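Local coordinates for dihydrodipicolinate synthase family protein (Sinorhizobium meliloti, PDB 4DNH) that is of unknown function but belongs to the DUF993 family of TIM-barrel proteins and is probably related to dihydrodipicolinate synthase, at residues A[3-8]-A[16-21]; A[309-314]-A[356-361]. All blocks are in the same frame, centred on the assembly; numbering follows the deposited sequence.

Contact 1: A[3-8]-A[16-21]; sequences VSIDLP and YDLTGR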
ATOM      1  N   VAL A   3       8.190  -3.516  30.822  1.00 77.60           N
ATOM      2  CA  VAL A   3       7.079  -4.343  30.377  1.00 71.56           C
ATOM      3  C   VAL A   3       7.593  -5.630  29.739  1.00 69.45           C
ATOM      4  O   VAL A   3       8.473  -5.615  28.869  1.00 64.50           O
ATOM      5  CB  VAL A   3       6.159  -3.589  29.394  1.00 69.98           C
ATOM      6  CG1 VAL A   3       4.989  -4.471  28.988  1.00 66.63           C
ATOM      7  CG2 VAL A   3       5.653  -2.283  30.007  1.00 69.10           C
ATOM      8  N   SER A   4       7.024  -6.741  30.192  1.00 71.79           N
ATOM      9  CA  SER A   4       7.443  -8.070  29.781  1.00 69.53           C
ATOM     10  C   SER A   4       6.212  -8.891  29.393  1.00 66.25           C
ATOM     11  O   SER A   4       5.129  -8.694  29.942  1.00 67.86           O
ATOM     12  CB  SER A   4       8.224  -8.735  30.921  1.00 71.27           C
ATOM     13  OG  SER A   4       8.525 -10.089  30.632  1.00 74.02           O
ATOM     14  N   ILE A   5       6.378  -9.799  28.435  1.00 62.24           N
ATOM     15  CA  ILE A   5       5.281 -10.660  27.972  1.00 59.41           C
ATOM     16  C   ILE A   5       5.806 -12.030  27.507  1.00 60.36           C
ATOM     17  O   ILE A   5       6.877 -12.119  26.890  1.00 59.81           O
ATOM     18  CB  ILE A   5       4.429  -9.961  26.870  1.00 55.28           C
ATOM     19  CG1 ILE A   5       3.266 -10.854  26.412  1.00 53.14           C
ATOM     20  CG2 ILE A   5       5.288  -9.525  25.684  1.00 52.88           C
ATOM     21  CD1 ILE A   5       2.135 -10.095  25.758  1.00 51.19           C
ATOM     22  N   ASP A   6       5.069 -13.095  27.822  1.00 60.72           N
ATOM     23  CA  ASP A   6       5.421 -14.428  27.323  1.00 60.85           C
ATOM     24  C   ASP A   6       4.822 -14.677  25.945  1.00 55.12           C
ATOM     25  O   ASP A   6       3.624 -14.540  25.754  1.00 58.33           O
ATOM     26  CB  ASP A   6       5.013 -15.519  28.311  1.00 65.04           C
ATOM     27  CG  ASP A   6       6.021 -15.697  29.434  1.00 71.82           C
ATOM     28  OD1 ASP A   6       7.182 -15.242  29.303  1.00 75.06           O
ATOM     29  OD2 ASP A   6       5.654 -16.308  30.453  1.00 74.41           O
ATOM     30  N   LEU A   7       5.675 -15.028  24.991  1.00 52.23           N
ATOM     31  CA  LEU A   7       5.292 -15.140  23.584  1.00 49.69           C
ATOM     32  C   LEU A   7       5.724 -16.468  22.993  1.00 53.92           C
ATOM     33  O   LEU A   7       6.724 -17.048  23.433  1.00 57.86           O
ATOM     34  CB  LEU A   7       5.900 -14.006  22.764  1.00 44.55           C
ATOM     35  CG  LEU A   7       5.496 -12.568  23.071  1.00 43.91           C
ATOM     36  CD1 LEU A   7       6.302 -11.657  22.169  1.00 45.20           C
ATOM     37  CD2 LEU A   7       4.009 -12.283  22.880  1.00 42.39           C
ATOM     38  N   PRO A   8       4.973 -16.960  21.994  1.00 56.52           N
ATOM     39  CA  PRO A   8       5.322 -18.244  21.386  1.00 59.74           C
ATOM     40  C   PRO A   8       6.486 -18.174  20.401  1.00 63.19           C
ATOM     41  O   PRO A   8       6.511 -17.312  19.521  1.00 58.99           O
ATOM     42  CB  PRO A   8       4.038 -18.679  20.680  1.00 59.05           C
ATOM     43  CG  PRO A   8       3.200 -17.461  20.544  1.00 57.32           C
ATOM     44  CD  PRO A   8       3.682 -16.427  21.513  1.00 56.38           C
ATOM     45  N   TYR A  16       9.563 -12.269  26.656  1.00 57.41           N
ATOM     46  CA  TYR A  16      10.034 -11.177  25.845  1.00 54.40           C
ATOM     47  C   TYR A  16       9.872  -9.896  26.614  1.00 57.36           C
ATOM     48  O   TYR A  16       8.768  -9.555  27.028  1.00 59.56           O
ATOM     49  CB  TYR A  16       9.285 -11.092  24.528  1.00 51.71           C
ATOM     50  CG  TYR A  16       9.839 -10.006  23.641  1.00 49.90           C
ATOM     51  CD1 TYR A  16      11.060 -10.187  22.973  1.00 47.59           C
ATOM     52  CD2 TYR A  16       9.166  -8.777  23.489  1.00 48.18           C
ATOM     53  CE1 TYR A  16      11.587  -9.191  22.170  1.00 46.85           C
ATOM     54  CE2 TYR A  16       9.692  -7.767  22.684  1.00 46.93           C
ATOM     55  CZ  TYR A  16      10.905  -7.984  22.028  1.00 47.61           C
ATOM     56  OH  TYR A  16      11.450  -7.021  21.210  1.00 48.85           O
ATOM     57  N   ASP A  17      10.987  -9.204  26.822  1.00 60.97           N
ATOM     58  CA  ASP A  17      10.996  -7.882  27.440  1.00 63.54           C
ATOM     59  C   ASP A  17      10.998  -6.846  26.335  1.00 57.76           C
ATOM     60  O   ASP A  17      11.812  -6.929  25.412  1.00 56.51           O
ATOM     61  CB  ASP A  17      12.269  -7.696  28.288  1.00 69.25           C
ATOM     62  CG  ASP A  17      12.467  -8.801  29.310  1.00 73.65           C
ATOM     63  OD1 ASP A  17      11.499  -9.134  30.029  1.00 73.41           O
ATOM     64  OD2 ASP A  17      13.601  -9.327  29.399  1.00 78.29           O
ATOM     65  N   LEU A  18      10.106  -5.865  26.420  1.00 56.52           N
ATOM     66  CA  LEU A  18      10.079  -4.809  25.398  1.00 55.47           C
ATOM     67  C   LEU A  18      11.232  -3.839  25.630  1.00 57.20           C
ATOM     68  O   LEU A  18      11.427  -3.373  26.754  1.00 56.38           O
ATOM     69  CB  LEU A  18       8.762  -4.036  25.392  1.00 52.25           C
ATOM     70  CG  LEU A  18       7.379  -4.642  25.625  1.00 52.50           C
ATOM     71  CD1 LEU A  18       6.354  -3.723  24.964  1.00 50.22           C
ATOM     72  CD2 LEU A  18       7.221  -6.071  25.125  1.00 50.99           C
ATOM     73  N   THR A  19      11.989  -3.543  24.570  1.00 58.45           N
ATOM     74  CA  THR A  19      13.167  -2.658  24.671  1.00 58.67           C
ATOM     75  C   THR A  19      13.138  -1.442  23.728  1.00 58.27           C
ATOM     76  O   THR A  19      14.068  -0.645  23.713  1.00 61.47           O
ATOM     77  CB  THR A  19      14.495  -3.411  24.415  1.00 57.62           C
ATOM     78  OG1 THR A  19      14.493  -3.947  23.089  1.00 57.72           O
ATOM     79  CG2 THR A  19      14.733  -4.520  25.434  1.00 56.99           C
ATOM     80  N   GLY A  20      12.087  -1.300  22.939  1.00 56.89           N
ATOM     81  CA  GLY A  20      12.015  -0.185  22.002  1.00 58.00           C
ATOM     82  C   GLY A  20      11.652   1.136  22.649  1.00 59.04           C
ATOM     83  O   GLY A  20      10.963   1.176  23.677  1.00 57.85           O
ATOM     84  N   ARG A  21      12.149   2.217  22.052  1.00 62.17           N
ATOM     85  CA  ARG A  21      11.690   3.568  22.371  1.00 62.86           C
ATOM     86  C   ARG A  21      10.735   3.970  21.258  1.00 55.85           C
ATOM     87  O   ARG A  21      11.162   4.123  20.114  1.00 53.34           O
ATOM     88  CB  ARG A  21      12.861   4.548  22.437  1.00 70.81           C
ATOM     89  CG  ARG A  21      13.911   4.198  23.483  1.00 84.43           C
ATOM     90  CD  ARG A  21      15.105   5.139  23.416  1.00 90.62           C
TER
HETATM   91  O   HOH W   1       9.878  -2.724  29.031  1.00 51.54           O

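Contact 2: A[309-314]-A[356-361]; sequences VPLSRH and AELFRL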
ATOM      1  N   VAL A 309      12.770  -1.899   8.800  1.00 42.40           N
ATOM      2  CA  VAL A 309      12.979  -2.765   7.647  1.00 43.05           C
ATOM      3  C   VAL A 309      12.803  -4.260   7.977  1.00 42.59           C
ATOM      4  O   VAL A 309      12.119  -4.972   7.236  1.00 41.71           O
ATOM      5  CB  VAL A 309      14.331  -2.454   6.948  1.00 46.14           C
ATOM      6  CG1 VAL A 309      14.678  -3.520   5.913  1.00 45.24           C
ATOM      7  CG2 VAL A 309      14.294  -1.059   6.322  1.00 45.03           C
ATOM      8  N   PRO A 310      13.392  -4.739   9.095  1.00 43.08           N
ATOM      9  CA  PRO A 310      13.153  -6.149   9.394  1.00 41.69           C
ATOM     10  C   PRO A 310      11.666  -6.426   9.642  1.00 41.30           C
ATOM     11  O   PRO A 310      11.159  -7.435   9.183  1.00 40.95           O
ATOM     12  CB  PRO A 310      13.982  -6.395  10.666  1.00 40.49           C
ATOM     13  CG  PRO A 310      15.057  -5.385  10.603  1.00 43.17           C
ATOM     14  CD  PRO A 310      14.441  -4.168   9.965  1.00 44.14           C
ATOM     15  N   LEU A 311      10.991  -5.528  10.358  1.00 40.70           N
ATOM     16  CA  LEU A 311       9.564  -5.628  10.624  1.00 36.91           C
ATOM     17  C   LEU A 311       8.799  -5.706   9.312  1.00 36.78           C
ATOM     18  O   LEU A 311       7.948  -6.576   9.129  1.00 38.06           O
ATOM     19  CB  LEU A 311       9.097  -4.428  11.445  1.00 35.16           C
ATOM     20  CG  LEU A 311       7.586  -4.145  11.451  1.00 34.54           C
ATOM     21  CD1 LEU A 311       6.812  -5.202  12.233  1.00 32.40           C
ATOM     22  CD2 LEU A 311       7.332  -2.742  12.002  1.00 34.44           C
ATOM     23  N   SER A 312       9.114  -4.806   8.395  1.00 36.25           N
ATOM     24  CA  SER A 312       8.495  -4.833   7.090  1.00 37.12           C
ATOM     25  C   SER A 312       8.696  -6.158   6.314  1.00 38.06           C
ATOM     26  O   SER A 312       7.748  -6.719   5.780  1.00 38.71           O
ATOM     27  CB  SER A 312       9.015  -3.670   6.257  1.00 36.91           C
ATOM     28  OG  SER A 312       8.118  -3.454   5.189  1.00 36.19           O
ATOM     29  N   ARG A 313       9.931  -6.632   6.226  1.00 37.73           N
ATOM     30  CA  ARG A 313      10.204  -7.876   5.534  1.00 39.68           C
ATOM     31  C   ARG A 313       9.416  -9.027   6.139  1.00 40.42           C
ATOM     32  O   ARG A 313       8.990  -9.937   5.430  1.00 40.28           O
ATOM     33  CB  ARG A 313      11.694  -8.165   5.554  1.00 42.00           C
ATOM     34  CG  ARG A 313      12.444  -7.151   4.712  1.00 43.13           C
ATOM     35  CD  ARG A 313      13.943  -7.198   4.890  1.00 44.62           C
ATOM     36  NE  ARG A 313      14.534  -6.318   3.891  1.00 46.51           N
ATOM     37  CZ  ARG A 313      15.835  -6.138   3.704  1.00 46.34           C
ATOM     38  NH1 ARG A 313      16.725  -6.780   4.454  1.00 47.96           N
ATOM     39  NH2 ARG A 313      16.238  -5.306   2.760  1.00 44.91           N
ATOM     40  N   HIS A 314       9.195  -8.961   7.449  1.00 40.62           N
ATOM     41  CA  HIS A 314       8.408  -9.967   8.144  1.00 40.18           C
ATOM     42  C   HIS A 314       6.942  -9.870   7.777  1.00 39.74           C
ATOM     43  O   HIS A 314       6.305 -10.879   7.457  1.00 40.27           O
ATOM     44  CB  HIS A 314       8.623  -9.870   9.648  1.00 38.70           C
ATOM     45  CG  HIS A 314       7.749 -10.815  10.444  1.00 39.74           C
ATOM     46  ND1 HIS A 314       8.050 -12.126  10.604  1.00 40.55           N
ATOM     47  CD2 HIS A 314       6.545 -10.598  11.125  1.00 38.32           C
ATOM     48  CE1 HIS A 314       7.097 -12.717  11.354  1.00 40.66           C
ATOM     49  NE2 HIS A 314       6.175 -11.782  11.674  1.00 40.25           N
ATOM     50  N   ALA A 356       3.073 -12.769  16.948  1.00 39.31           N
ATOM     51  CA  ALA A 356       4.023 -12.554  18.051  1.00 41.06           C
ATOM     52  C   ALA A 356       5.361 -12.035  17.541  1.00 41.78           C
ATOM     53  O   ALA A 356       5.923 -11.113  18.127  1.00 45.24           O
ATOM     54  CB  ALA A 356       4.223 -13.830  18.861  1.00 41.53           C
ATOM     55  N   GLU A 357       5.878 -12.607  16.453  1.00 40.61           N
ATOM     56  CA  GLU A 357       7.140 -12.101  15.900  1.00 41.66           C
ATOM     57  C   GLU A 357       6.988 -10.658  15.421  1.00 40.46           C
ATOM     58  O   GLU A 357       7.833  -9.798  15.722  1.00 43.13           O
ATOM     59  CB  GLU A 357       7.713 -13.021  14.808  1.00 43.19           C
ATOM     60  CG  GLU A 357       8.996 -12.505  14.144  1.00 44.75           C
ATOM     61  CD  GLU A 357      10.247 -12.541  15.041  1.00 49.76           C
ATOM     62  OE1 GLU A 357      10.121 -12.828  16.258  1.00 50.88           O
ATOM     63  OE2 GLU A 357      11.373 -12.271  14.522  1.00 49.74           O
ATOM     64  N   LEU A 358       5.903 -10.402  14.699  1.00 38.79           N
ATOM     65  CA  LEU A 358       5.473  -9.047  14.345  1.00 39.53           C
ATOM     66  C   LEU A 358       5.514  -8.083  15.548  1.00 39.20           C
ATOM     67  O   LEU A 358       6.061  -6.996  15.451  1.00 42.04           O
ATOM     68  CB  LEU A 358       4.064  -9.086  13.725  1.00 39.27           C
ATOM     69  CG  LEU A 358       3.582  -7.852  12.951  1.00 40.32           C
ATOM     70  CD1 LEU A 358       2.526  -8.227  11.925  1.00 39.99           C
ATOM     71  CD2 LEU A 358       3.026  -6.801  13.901  1.00 40.06           C
ATOM     72  N   PHE A 359       4.948  -8.488  16.674  1.00 36.99           N
ATOM     73  CA  PHE A 359       5.022  -7.700  17.907  1.00 36.58           C
ATOM     74  C   PHE A 359       6.469  -7.387  18.355  1.00 37.27           C
ATOM     75  O   PHE A 359       6.772  -6.230  18.665  1.00 37.16           O
ATOM     76  CB  PHE A 359       4.174  -8.385  18.995  1.00 37.04           C
ATOM     77  CG  PHE A 359       4.242  -7.747  20.360  1.00 38.18           C
ATOM     78  CD1 PHE A 359       5.270  -8.074  21.253  1.00 39.99           C
ATOM     79  CD2 PHE A 359       3.242  -6.875  20.784  1.00 38.65           C
ATOM     80  CE1 PHE A 359       5.315  -7.506  22.522  1.00 42.22           C
ATOM     81  CE2 PHE A 359       3.275  -6.305  22.057  1.00 40.88           C
ATOM     82  CZ  PHE A 359       4.314  -6.619  22.930  1.00 42.61           C
ATOM     83  N   ARG A 360       7.363  -8.381  18.372  1.00 38.06           N
ATOM     84  CA  ARG A 360       8.781  -8.134  18.764  1.00 38.14           C
ATOM     85  C   ARG A 360       9.490  -7.184  17.822  1.00 39.28           C
ATOM     86  O   ARG A 360      10.179  -6.264  18.255  1.00 40.76           O
ATOM     87  CB  ARG A 360       9.611  -9.407  18.784  1.00 38.68           C
ATOM     88  CG  ARG A 360       9.091 -10.559  19.615  1.00 39.44           C
ATOM     89  CD  ARG A 360      10.073 -11.712  19.497  1.00 40.66           C
ATOM     90  NE  ARG A 360       9.587 -12.877  20.204  1.00 42.72           N
ATOM     91  CZ  ARG A 360       8.781 -13.799  19.684  1.00 43.32           C
ATOM     92  NH1 ARG A 360       8.369 -13.713  18.421  1.00 41.56           N
ATOM     93  NH2 ARG A 360       8.395 -14.818  20.435  1.00 44.07           N
ATOM     94  N   LEU A 361       9.349  -7.422  16.522  1.00 40.18           N
ATOM     95  CA  LEU A 361       9.984  -6.555  15.535  1.00 40.55           C
ATOM     96  C   LEU A 361       9.368  -5.147  15.569  1.00 42.79           C
ATOM     97  O   LEU A 361      10.087  -4.153  15.420  1.00 42.36           O
ATOM     98  CB  LEU A 361       9.927  -7.173  14.139  1.00 39.77           C
ATOM     99  CG  LEU A 361      10.654  -8.522  13.943  1.00 40.09           C
ATOM    100  CD1 LEU A 361      10.233  -9.165  12.638  1.00 38.39           C
ATOM    101  CD2 LEU A 361      12.173  -8.395  14.002  1.00 40.65           C
TER

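Contact 1: A[3-8]-A[16-21]
Ile5 and Tyr16 face each other as an antiparallel hydrogen-bonded pair: Ile5 N donates to Tyr16 O at 2.8 Å, and Tyr16 N returns a bond to Ile5 O at 2.7 Å. One step on, Ser4 and Asp17 form the non-hydrogen-bonded pair, with Ser4 OG 3.2 Å from Asp17 OD1, while the other carboxylate oxygen of Asp17 is in a salt bridge with Arg15. Leu18 N then closes on Val3 O with a nearly straight bond (3.0 Å, 168°). In place of the return bond that Ile5 and Tyr16 make directly, a water accepts a hydrogen bond from Val3 N and donates one to Leu18 O.

Ile5 CG2 lies 4.0 Å from Leu18 CD2, and Leu7 brings CD1 to 3.8 Å from Tyr16 CB, approaching the ring obliquely. Tyr16 swings its ring away from strand 4-9, its CG placed opposite the backbone N (chi1 -176°), and its hydroxyl bonds to Asp363. Backbone bonds and one water thus hold this end of the beta hairpin, with Ser4 and Asp17 on one face and Ile5 and Tyr16 on the other, against helices 371-384 and 352-364.

Contact 2: A[309-314]-A[356-361]
His314 lays one face of its imidazole against the aliphatic part of Glu357, whose CG stands 3.7 Å from the ring centroid, 27° off the normal, in a CH-pi contact displaced toward the rim. The carboxylate plane is turned 71° from the ring, and the Glu357 chain bends as its OE1 makes a salt bridge with Arg360 NH1 at 2.9 Å. Leu361 lies roughly perpendicular to His314, setting CD1 3.5 Å from His314 CB, and Leu358 CB lies 3.9 Å from His314 CD2.

One turn earlier on the helix, Leu311 and Leu361 lie alongside with their chains running opposite ways, their CB atoms 3.9 Å apart, while Leu311 CD1 reaches 4.2 Å from Leu358 CG. Helices 308-315 and 352-364 pair nearly antiparallel here, their segments at 163° with axes 9.3 Å apart.

His314 NE2 is hydrogen-bonded to the carbonyl of His354, and the two histidine rings stack. Replacing the imidazole with an alanine methyl would probably leave the His354 carbonyl without its donor and open a gap beside Glu357 CG and Leu361 CD1. Leucine side chains and the imidazole face thus carry the packing, while Arg360 and His354 engage the polar ends of Glu357 and His314.

In the fold
Contact 1 closes before contact 2 opens along the chain, and their centres lie about 13 Å apart on the same side of the molecule. Neither uses a strand of the eight-stranded parallel barrel: contact 1 is the N-terminal hairpin of strands 4-9 and 12-17, and contact 2 joins helices 308-315 and 352-364, which follow the last barrel strand, 273-276. Helix 352-364 connects them, meeting helix 308-315 on one side and the hairpin on another. There Leu18 CD2 lies 3.5 Å from Phe359 CE1, and Arg360 NH2 probably bonds to Pro8 O. The beginning of the chain is thereby packed onto its C-terminal helical region.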